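PDB 5J90: RagB/SusD domain protein from Flavobacterium johnsoniae, which binds chitin and, as a SusD homologue, probably helps capture chitin chains at the cell surface as part of a polysaccharide utilization system. Local coordinates for residues L51-L55 / N56-W60; G73-N76 / T77-A80; M237-N240 / D241-F244; R266-A269 / D270-S273; N453-G456 / G457-T461. All coordinates share one frame; numbering follows the deposited sequence.

Interaction 1 of 5, residues L51-L55 / N56-W60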
# COMPACT_ATOMS: atom_id res chain seq x y z
N LEU A 51 -23.80 3.24 -16.64
CA LEU A 51 -23.13 4.06 -15.63
C LEU A 51 -22.54 3.23 -14.48
O LEU A 51 -21.49 3.57 -13.93
CB LEU A 51 -24.08 5.13 -15.08
CG LEU A 51 -24.59 6.12 -16.14
CD1 LEU A 51 -25.66 7.00 -15.52
CD2 LEU A 51 -23.44 6.95 -16.67
N GLN A 52 -23.21 2.14 -14.13
CA GLN A 52 -22.76 1.28 -13.04
C GLN A 52 -21.46 0.57 -13.38
O GLN A 52 -20.59 0.43 -12.52
CB GLN A 52 -23.82 0.24 -12.71
CG GLN A 52 -23.46 -0.57 -11.47
CD GLN A 52 -23.98 -1.99 -11.51
OE1 GLN A 52 -24.38 -2.49 -12.57
NE2 GLN A 52 -23.99 -2.65 -10.36
N GLN A 53 -21.33 0.10 -14.62
CA GLN A 53 -20.15 -0.66 -15.00
C GLN A 53 -19.65 -0.35 -16.42
O GLN A 53 -18.45 -0.41 -16.69
CB GLN A 53 -20.40 -2.16 -14.82
CG GLN A 53 -19.15 -2.99 -15.09
CD GLN A 53 -19.27 -4.47 -14.69
OE1 GLN A 53 -19.93 -4.84 -13.71
NE2 GLN A 53 -18.62 -5.31 -15.47
N GLY A 54 -20.57 -0.02 -17.32
CA GLY A 54 -20.21 0.13 -18.73
C GLY A 54 -19.18 1.19 -19.05
O GLY A 54 -18.41 1.06 -20.00
N LEU A 55 -19.17 2.25 -18.25
CA LEU A 55 -18.28 3.38 -18.48
C LEU A 55 -17.18 3.48 -17.41
O LEU A 55 -16.51 4.51 -17.27
CB LEU A 55 -19.08 4.69 -18.57
CG LEU A 55 -19.93 4.80 -19.83
CD1 LEU A 55 -20.90 5.97 -19.75
CD2 LEU A 55 -19.03 4.96 -21.04
N ASN A 56 -16.98 2.39 -16.68
CA ASN A 56 -15.83 2.30 -15.78
C ASN A 56 -15.04 1.01 -16.04
O ASN A 56 -14.28 0.96 -16.99
CB ASN A 56 -16.19 2.58 -14.29
CG ASN A 56 -17.34 1.73 -13.76
OD1 ASN A 56 -17.15 0.58 -13.38
ND2 ASN A 56 -18.53 2.32 -13.66
N SER A 57 -15.24 -0.02 -15.23
CA SER A 57 -14.41 -1.21 -15.36
C SER A 57 -14.52 -1.96 -16.70
O SER A 57 -13.56 -2.61 -17.12
CB SER A 57 -14.63 -2.15 -14.18
OG SER A 57 -15.97 -2.56 -14.08
N ASP A 58 -15.67 -1.88 -17.39
CA ASP A 58 -15.75 -2.53 -18.71
C ASP A 58 -14.73 -1.95 -19.68
O ASP A 58 -14.31 -2.62 -20.62
CB ASP A 58 -17.15 -2.38 -19.32
CG ASP A 58 -18.16 -3.37 -18.76
OD1 ASP A 58 -17.76 -4.30 -18.02
OD2 ASP A 58 -19.37 -3.20 -19.06
N ILE A 59 -14.33 -0.70 -19.44
CA ILE A 59 -13.36 -0.02 -20.29
C ILE A 59 -11.95 -0.08 -19.69
O ILE A 59 -10.99 -0.41 -20.39
CB ILE A 59 -13.81 1.43 -20.56
CG1 ILE A 59 -15.14 1.42 -21.34
CG2 ILE A 59 -12.72 2.19 -21.30
CD1 ILE A 59 -15.68 2.79 -21.66
N TRP A 60 -11.81 0.21 -18.40
CA TRP A 60 -10.49 0.19 -17.77
C TRP A 60 -9.84 -1.19 -17.84
O TRP A 60 -8.61 -1.31 -17.92
CB TRP A 60 -10.58 0.66 -16.33
CG TRP A 60 -11.07 2.09 -16.16
CD1 TRP A 60 -10.92 3.13 -17.04
CD2 TRP A 60 -11.80 2.61 -15.05
NE1 TRP A 60 -11.51 4.27 -16.53
CE2 TRP A 60 -12.06 3.97 -15.32
CE3 TRP A 60 -12.26 2.06 -13.85
CZ2 TRP A 60 -12.75 4.79 -14.42
CZ3 TRP A 60 -12.95 2.87 -12.96
CH2 TRP A 60 -13.19 4.22 -13.25
O HOH W 1 -19.30 5.01 -14.53
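N56 folds its amide back against Q52 and Q53 in a local contact at the buried joint where helix 46-54 gives way to helix 57-60. ND2 of N56 donates to Q52 O at 3.0 Å; the oxygen lies in the amide plane, while the donor stands above the plane of the Q52 carbonyl. A water accepts from N56 ND2 and donates to L51 O. With CG held between the backbone N and the carbonyl carbon (chi1 53°), N56 OD1 receives S57 N at 2.7 Å. The motif is a break between two consecutive helices: L55 leaves helical geometry, and N56 starts the next helix, its carbonyl O taking I59 N and W60 N. Replaced by an alanine, N56 would probably leave Q52 O and S57 N without these bonds and the water without its amide donor. Q53 O accepts N56 N and D58 N from opposite faces of its plane. The extended Q53 crosses D58 at about a right angle, Q53 NE2 meeting D58 OD1 at 2.9 Å on the syn side, tilted from the carboxylate plane. E431 also binds Q53 NE2, and Y49 binds D58 OD2. Side by side, L55 CD2 lies 4.0 Å from I59 CD1.

Interaction 2 of 5, residues G73-N76 / T77-A80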
# COMPACT_ATOMS: atom_id res chain seq x y z
N GLY A 73 -15.05 14.66 -24.17
CA GLY A 73 -13.93 13.74 -24.09
C GLY A 73 -13.18 13.77 -22.77
O GLY A 73 -12.11 13.16 -22.64
N VAL A 74 -13.73 14.49 -21.80
CA VAL A 74 -13.15 14.59 -20.47
C VAL A 74 -14.03 13.77 -19.54
O VAL A 74 -15.07 14.23 -19.08
CB VAL A 74 -13.06 16.07 -20.03
CG1 VAL A 74 -12.51 16.20 -18.61
CG2 VAL A 74 -12.22 16.87 -21.02
N ASN A 75 -13.63 12.53 -19.29
CA ASN A 75 -14.55 11.60 -18.63
C ASN A 75 -13.77 10.42 -18.06
O ASN A 75 -12.54 10.44 -18.06
CB ASN A 75 -15.65 11.16 -19.62
CG ASN A 75 -15.10 10.47 -20.85
OD1 ASN A 75 -14.31 9.52 -20.75
ND2 ASN A 75 -15.50 10.93 -22.04
N ASN A 76 -14.48 9.39 -17.58
CA ASN A 76 -13.81 8.25 -16.95
C ASN A 76 -12.74 7.64 -17.85
O ASN A 76 -11.72 7.15 -17.35
CB ASN A 76 -14.82 7.14 -16.62
CG ASN A 76 -15.59 7.37 -15.32
OD1 ASN A 76 -15.37 8.34 -14.58
ND2 ASN A 76 -16.50 6.45 -15.05
N THR A 77 -12.96 7.64 -19.17
CA THR A 77 -12.03 6.98 -20.09
C THR A 77 -10.72 7.75 -20.25
O THR A 77 -9.72 7.18 -20.68
CB THR A 77 -12.64 6.70 -21.48
OG1 THR A 77 -12.67 7.90 -22.26
CG2 THR A 77 -14.05 6.14 -21.35
N THR A 78 -10.75 9.04 -19.93
CA THR A 78 -9.53 9.86 -19.95
C THR A 78 -9.13 10.27 -18.53
O THR A 78 -8.39 11.24 -18.32
CB THR A 78 -9.70 11.09 -20.87
OG1 THR A 78 -10.91 11.78 -20.53
CG2 THR A 78 -9.79 10.63 -22.34
N TYR A 79 -9.61 9.49 -17.56
CA TYR A 79 -9.19 9.57 -16.16
C TYR A 79 -9.62 10.85 -15.45
O TYR A 79 -9.03 11.24 -14.44
CB TYR A 79 -7.68 9.33 -16.01
CG TYR A 79 -7.20 7.97 -16.49
CD1 TYR A 79 -8.09 6.96 -16.83
CD2 TYR A 79 -5.84 7.70 -16.60
CE1 TYR A 79 -7.63 5.71 -17.26
CE2 TYR A 79 -5.37 6.46 -17.02
CZ TYR A 79 -6.27 5.47 -17.35
OH TYR A 79 -5.82 4.24 -17.78
N ALA A 80 -10.65 11.51 -15.99
CA ALA A 80 -11.37 12.54 -15.26
C ALA A 80 -12.61 11.88 -14.69
O ALA A 80 -13.64 11.78 -15.36
CB ALA A 80 -11.74 13.72 -16.19
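G73 offers its carbonyl O to T78, whose OG1 donates to it at 2.8 Å. At the backbone angles of G73 a side chain would jam against the preceding carbonyl, which accounts for glycine here. V74 comes next and brings CG1 against A80 CB, 3.5 Å away, an apolar touch that closes the two ends of the turn on each other. N75 does the most. Its N-H runs nearly straight (167°) into T78 OG1, so this hydroxyl donates to one backbone group and accepts from another; chi1 51° at T78 turns OG1 back toward the 73-75 backbone. The side chain of N75 then turns forward, and OD1 takes both T77 OG1 and T77 N at 2.8 Å each, with both donors in its carbonyl plane; the bond to T77 N makes an Asx turn. ND2 of the same amide is tied to F70 O. N75 O accepts T78 N and A80 N from opposite faces. N76 ND2 leaves the turn for N86 OD1 and L55 O, while N76 O takes Y79 N at 3.2 Å and lies at the edge of the Y79 ring, in plane. The bonds A80 N to N75 O and Y79 N to N76 O, with positive phi at Y79 (68°), are those of a Schellman motif, here ending a single 3-10 turn that the Asx turn begins, in the loop before helix 83-108.

Interaction 3 of 5, residues M237-N240 / D241-F244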
# COMPACT_ATOMS: atom_id res chain seq x y z
N MET A 237 -15.59 -24.80 -8.61
CA MET A 237 -16.17 -25.13 -9.91
C MET A 237 -15.25 -26.03 -10.73
O MET A 237 -14.04 -25.81 -10.77
CB MET A 237 -16.44 -23.86 -10.71
CG MET A 237 -17.42 -22.91 -10.07
SD MET A 237 -17.57 -21.42 -11.07
CE MET A 237 -18.68 -20.48 -10.03
N LEU A 238 -15.85 -27.03 -11.39
CA LEU A 238 -15.09 -27.95 -12.24
C LEU A 238 -15.62 -28.02 -13.67
O LEU A 238 -14.85 -28.20 -14.61
CB LEU A 238 -15.11 -29.37 -11.66
CG LEU A 238 -14.31 -29.61 -10.39
CD1 LEU A 238 -14.39 -31.09 -10.05
CD2 LEU A 238 -12.87 -29.19 -10.60
N VAL A 239 -16.93 -27.89 -13.83
CA VAL A 239 -17.54 -27.99 -15.15
C VAL A 239 -18.37 -26.75 -15.40
O VAL A 239 -18.72 -26.03 -14.45
CB VAL A 239 -18.40 -29.27 -15.32
CG1 VAL A 239 -17.55 -30.52 -15.15
CG2 VAL A 239 -19.57 -29.26 -14.34
N ASN A 240 -18.70 -26.49 -16.66
CA ASN A 240 -19.36 -25.25 -17.00
C ASN A 240 -20.74 -25.07 -16.38
O ASN A 240 -21.16 -23.94 -16.13
CB ASN A 240 -19.32 -25.00 -18.52
CG ASN A 240 -17.92 -24.69 -19.00
OD1 ASN A 240 -17.17 -23.98 -18.32
ND2 ASN A 240 -17.54 -25.23 -20.16
N ASP A 241 -21.44 -26.16 -16.09
CA ASP A 241 -22.72 -26.08 -15.39
C ASP A 241 -22.56 -25.56 -13.95
O ASP A 241 -23.54 -25.19 -13.31
CB ASP A 241 -23.43 -27.44 -15.37
CG ASP A 241 -24.05 -27.80 -16.71
OD1 ASP A 241 -24.14 -26.92 -17.60
OD2 ASP A 241 -24.47 -28.96 -16.88
N ASP A 242 -21.32 -25.55 -13.46
CA ASP A 242 -21.05 -25.02 -12.12
C ASP A 242 -20.96 -23.49 -12.09
O ASP A 242 -20.93 -22.89 -11.01
CB ASP A 242 -19.73 -25.58 -11.55
CG ASP A 242 -19.75 -27.09 -11.35
OD1 ASP A 242 -20.84 -27.67 -11.15
OD2 ASP A 242 -18.64 -27.66 -11.35
N SER A 243 -20.89 -22.87 -13.27
CA SER A 243 -20.69 -21.42 -13.36
C SER A 243 -21.82 -20.64 -12.69
O SER A 243 -22.96 -21.08 -12.65
CB SER A 243 -20.60 -20.99 -14.83
OG SER A 243 -19.51 -21.61 -15.49
N PHE A 244 -21.48 -19.47 -12.16
CA PHE A 244 -22.47 -18.58 -11.56
C PHE A 244 -22.96 -17.60 -12.61
O PHE A 244 -22.18 -16.85 -13.20
CB PHE A 244 -21.91 -17.83 -10.35
CG PHE A 244 -22.95 -17.08 -9.59
CD1 PHE A 244 -23.90 -17.76 -8.85
CD2 PHE A 244 -23.01 -15.70 -9.63
CE1 PHE A 244 -24.89 -17.08 -8.16
CE2 PHE A 244 -24.00 -15.01 -8.94
CZ PHE A 244 -24.94 -15.71 -8.21
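D242 OD2 is gripped by two successive backbone N-H groups, L238 N at 2.9 Å and V239 N at 3.0 Å. An aspartate side chain thus holds the N-H groups that lead into a short 3-10 turn, in the loop between helix 219-231 and strand 244-247. The two donors come in differently: L238 N uses the anti lone pair of OD2, whereas V239 N arrives from above the carboxylate plane, 50° out of it. With CG beside its own backbone N (chi1 -63°), D242 reaches back over the turn, and V239 CG2 packs obliquely across the carboxylate. Put an alanine in place of D242 and the N-H groups of L238 and V239 would probably lose their shared acceptor, leaving the start of the turn freer to move. D242 N in turn donates to V239 O at 2.8 Å. M237 slides past D242 in the opposite direction, its extended chain carrying the methyl CE to 3.4 Å from D242 O, a carbonyl that also binds Y192 OH. Further on, F244 stacks its ring on F202. N240 ND2 bonds A363 O of helix 353-368, while N240 O is held twice by S243: both N and OG approach from the same face of the carbonyl plane, OG at 2.9 Å, and S243 OG is bonded to A332 N as well.

Interaction 4 of 5, residues R266-A269 / D270-S273; sequences RMSA and DMES
The flat group at this contact is the peptide joining M271 to E272: the methyl of M267 lies over one of its faces, CE 3.7 Å from E272 N, while at an edge that same N-H donates to S268 O at 3.0 Å. This is the N-terminal cap of helix 269-277, entered directly from the short, weakly bonded strand 266-267 that pairs with strand 64-65. M267 reaches the first turn because its chain is fully extended, with chi1 at -177° starting it off away from its own backbone N. S268 is the N-cap residue. Its OG accepts M271 N at 3.0 Å along a fairly straight N-H (162°), satisfying an amide that has no preceding helical turn to serve it, and the same hydroxyl is bonded to G62 O. The carboxylates point elsewhere: E272 forms salt bridges with K298 and, within the helix, K276, and also takes G299 N, and D270 accepts F448 N, so the first turn is tied to the loops at 298-299 and F448. CB of M271 sits close beside the capping oxygen, 3.3 Å from S268 OG. S273 N then donates to A269 O at 2.9 Å.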
# COMPACT_ATOMS: atom_id res chain seq x y z
N ARG A 266 -17.92 -0.49 -28.03
CA ARG A 266 -17.37 -1.29 -29.12
C ARG A 266 -16.28 -2.23 -28.58
O ARG A 266 -15.83 -2.10 -27.44
CB ARG A 266 -16.73 -0.39 -30.18
CG ARG A 266 -17.63 0.68 -30.82
CD ARG A 266 -18.51 0.14 -31.95
NE ARG A 266 -19.71 -0.50 -31.44
CZ ARG A 266 -20.71 -0.95 -32.19
NH1 ARG A 266 -20.68 -0.81 -33.51
NH2 ARG A 266 -21.75 -1.52 -31.61
N MET A 267 -15.86 -3.18 -29.41
CA MET A 267 -14.64 -3.93 -29.18
C MET A 267 -13.49 -2.97 -28.86
O MET A 267 -13.40 -1.88 -29.44
CB MET A 267 -14.30 -4.72 -30.44
CG MET A 267 -13.07 -5.62 -30.32
SD MET A 267 -12.73 -6.34 -31.94
CE MET A 267 -11.61 -7.66 -31.48
N SER A 268 -12.61 -3.35 -27.93
CA SER A 268 -11.46 -2.52 -27.58
C SER A 268 -10.22 -2.84 -28.40
O SER A 268 -10.10 -3.92 -28.98
CB SER A 268 -11.10 -2.73 -26.11
OG SER A 268 -10.58 -4.04 -25.95
N ALA A 269 -9.27 -1.91 -28.41
CA ALA A 269 -7.98 -2.15 -29.04
C ALA A 269 -7.19 -3.27 -28.37
O ALA A 269 -6.51 -4.03 -29.04
CB ALA A 269 -7.16 -0.87 -29.06
N ASP A 270 -7.28 -3.39 -27.04
CA ASP A 270 -6.59 -4.49 -26.37
C ASP A 270 -7.14 -5.85 -26.79
O ASP A 270 -6.38 -6.80 -27.01
CB ASP A 270 -6.67 -4.36 -24.84
CG ASP A 270 -5.84 -3.22 -24.30
OD1 ASP A 270 -4.61 -3.19 -24.53
OD2 ASP A 270 -6.43 -2.34 -23.63
N MET A 271 -8.47 -5.95 -26.89
CA MET A 271 -9.08 -7.19 -27.33
C MET A 271 -8.67 -7.51 -28.77
O MET A 271 -8.40 -8.67 -29.09
CB MET A 271 -10.60 -7.14 -27.18
CG MET A 271 -11.09 -7.58 -25.80
SD MET A 271 -10.99 -9.37 -25.71
CE MET A 271 -11.31 -9.63 -23.96
N GLU A 272 -8.61 -6.50 -29.63
CA GLU A 272 -8.17 -6.76 -31.00
C GLU A 272 -6.73 -7.28 -31.00
O GLU A 272 -6.43 -8.30 -31.60
CB GLU A 272 -8.27 -5.51 -31.88
CG GLU A 272 -7.90 -5.83 -33.32
CD GLU A 272 -7.79 -4.62 -34.24
OE1 GLU A 272 -8.54 -3.63 -34.07
OE2 GLU A 272 -6.96 -4.68 -35.18
N SER A 273 -5.84 -6.58 -30.30
CA SER A 273 -4.43 -6.97 -30.26
C SER A 273 -4.24 -8.40 -29.76
O SER A 273 -3.53 -9.21 -30.38
CB SER A 273 -3.64 -5.99 -29.39
OG SER A 273 -2.30 -6.42 -29.26

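Interaction 5 of 5, residues N453-G456 / G457-T461; sequences NYSG and GAITT
N453 spans the loop with its amide, ND2 donating to T461 OG1 at 3.0 Å and to I459 O at 2.9 Å. Both acceptors lie in the amide plane, and the bond to the T461 hydroxyl is almost perfectly straight (176°), so the two N-H groups fix the rotation of the side chain. CG stands opposite the backbone N (chi1 -177°), which throws the amide across to the returning arm of the loop. The other end of the amide works on its own side: OD1 takes S455 N at 3.1 Å, in the carbonyl plane, forming an Asx turn. S455 OG sits between two acceptors, 2.9 Å from N453 OD1 and 3.0 Å from I459 O, and its one proton cannot be assigned to either. S455 CB packs against I459 CB. The next shell is the type I' turn S455-A458 that reverses the chain. Its closing bond, A458 N to S455 O, is weak, and so is that from G457 N to S455 OG; G456 and G457 supply the positive phi values the turn needs. A water links N453 O, to which it donates, with G457 N in the turn. Farther out, I459 and N453 rest on Y79, Y454 pairs its backbone with T78, and T460 packs on G491 of the second subunit. The whole grip is made by uncharged amide, hydroxyl and peptide groups, which is consistent with these bonds being little affected by pH.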
# COMPACT_ATOMS: atom_id res chain seq x y z
N ASN A 453 -4.86 12.06 -20.61
CA ASN A 453 -5.03 11.90 -19.17
C ASN A 453 -5.39 13.25 -18.57
O ASN A 453 -4.53 14.11 -18.40
CB ASN A 453 -3.73 11.35 -18.57
CG ASN A 453 -3.82 11.08 -17.07
OD1 ASN A 453 -4.65 11.66 -16.35
ND2 ASN A 453 -2.94 10.22 -16.58
N TYR A 454 -6.67 13.43 -18.25
CA TYR A 454 -7.19 14.70 -17.75
C TYR A 454 -7.42 14.67 -16.24
O TYR A 454 -8.29 15.38 -15.72
CB TYR A 454 -8.48 15.07 -18.48
CG TYR A 454 -8.30 15.33 -19.96
CD1 TYR A 454 -7.33 16.23 -20.40
CD2 TYR A 454 -9.07 14.68 -20.91
CE1 TYR A 454 -7.15 16.48 -21.75
CE2 TYR A 454 -8.90 14.93 -22.26
CZ TYR A 454 -7.94 15.82 -22.68
OH TYR A 454 -7.76 16.07 -24.02
N SER A 455 -6.63 13.88 -15.52
CA SER A 455 -6.81 13.74 -14.07
C SER A 455 -6.13 14.82 -13.26
O SER A 455 -6.25 14.85 -12.04
CB SER A 455 -6.28 12.39 -13.61
OG SER A 455 -4.86 12.40 -13.59
N GLY A 456 -5.36 15.69 -13.92
CA GLY A 456 -4.64 16.73 -13.21
C GLY A 456 -3.55 16.21 -12.29
O GLY A 456 -3.16 16.87 -11.33
N GLY A 457 -3.06 15.01 -12.58
CA GLY A 457 -1.97 14.43 -11.82
C GLY A 457 -2.39 13.41 -10.77
O GLY A 457 -1.54 12.72 -10.20
N ALA A 458 -3.69 13.30 -10.51
CA ALA A 458 -4.19 12.40 -9.48
C ALA A 458 -4.08 10.93 -9.89
O ALA A 458 -3.96 10.05 -9.05
CB ALA A 458 -5.63 12.73 -9.15
N ILE A 459 -4.16 10.68 -11.20
CA ILE A 459 -4.14 9.32 -11.73
C ILE A 459 -3.03 9.22 -12.76
O ILE A 459 -2.96 10.05 -13.68
CB ILE A 459 -5.49 8.95 -12.38
CG1 ILE A 459 -6.61 9.07 -11.34
CG2 ILE A 459 -5.44 7.54 -12.97
CD1 ILE A 459 -8.01 8.85 -11.89
N THR A 460 -2.16 8.23 -12.61
CA THR A 460 -1.04 8.08 -13.54
C THR A 460 -1.48 7.37 -14.82
O THR A 460 -2.37 6.53 -14.82
CB THR A 460 0.16 7.27 -12.94
OG1 THR A 460 -0.19 5.89 -12.81
CG2 THR A 460 0.60 7.83 -11.58
N THR A 461 -0.82 7.71 -15.92
CA THR A 461 -1.04 7.00 -17.17
C THR A 461 -0.54 5.56 -17.06
O THR A 461 -1.17 4.63 -17.54
CB THR A 461 -0.36 7.74 -18.32
OG1 THR A 461 -1.03 8.99 -18.50
CG2 THR A 461 -0.42 6.95 -19.62
O HOH W 2 -2.99 14.31 -15.60

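Interactions 1, 2 and 5 touch in succession: 1 and 2 lie about 12 Å apart between centres and meet where W60 NE1 bonds N76 O, while 2 and 5, with centres about 10 Å apart, join through T78 O and Y454 N. Thus helices 46-54 and 57-60, the loop leading into helix 83-108 and a loop far along the chain, after helix 432-442, are brought together. Interaction 4 stands nearby, its centre about 15 Å from that of interaction 1, without touching it. Interaction 3 sits across the chain's centre, about 37 and 40 Å between centres from interactions 2 and 5. All five follow in sequence order and shape turns and helix ends within this largely helical SusD-like fold.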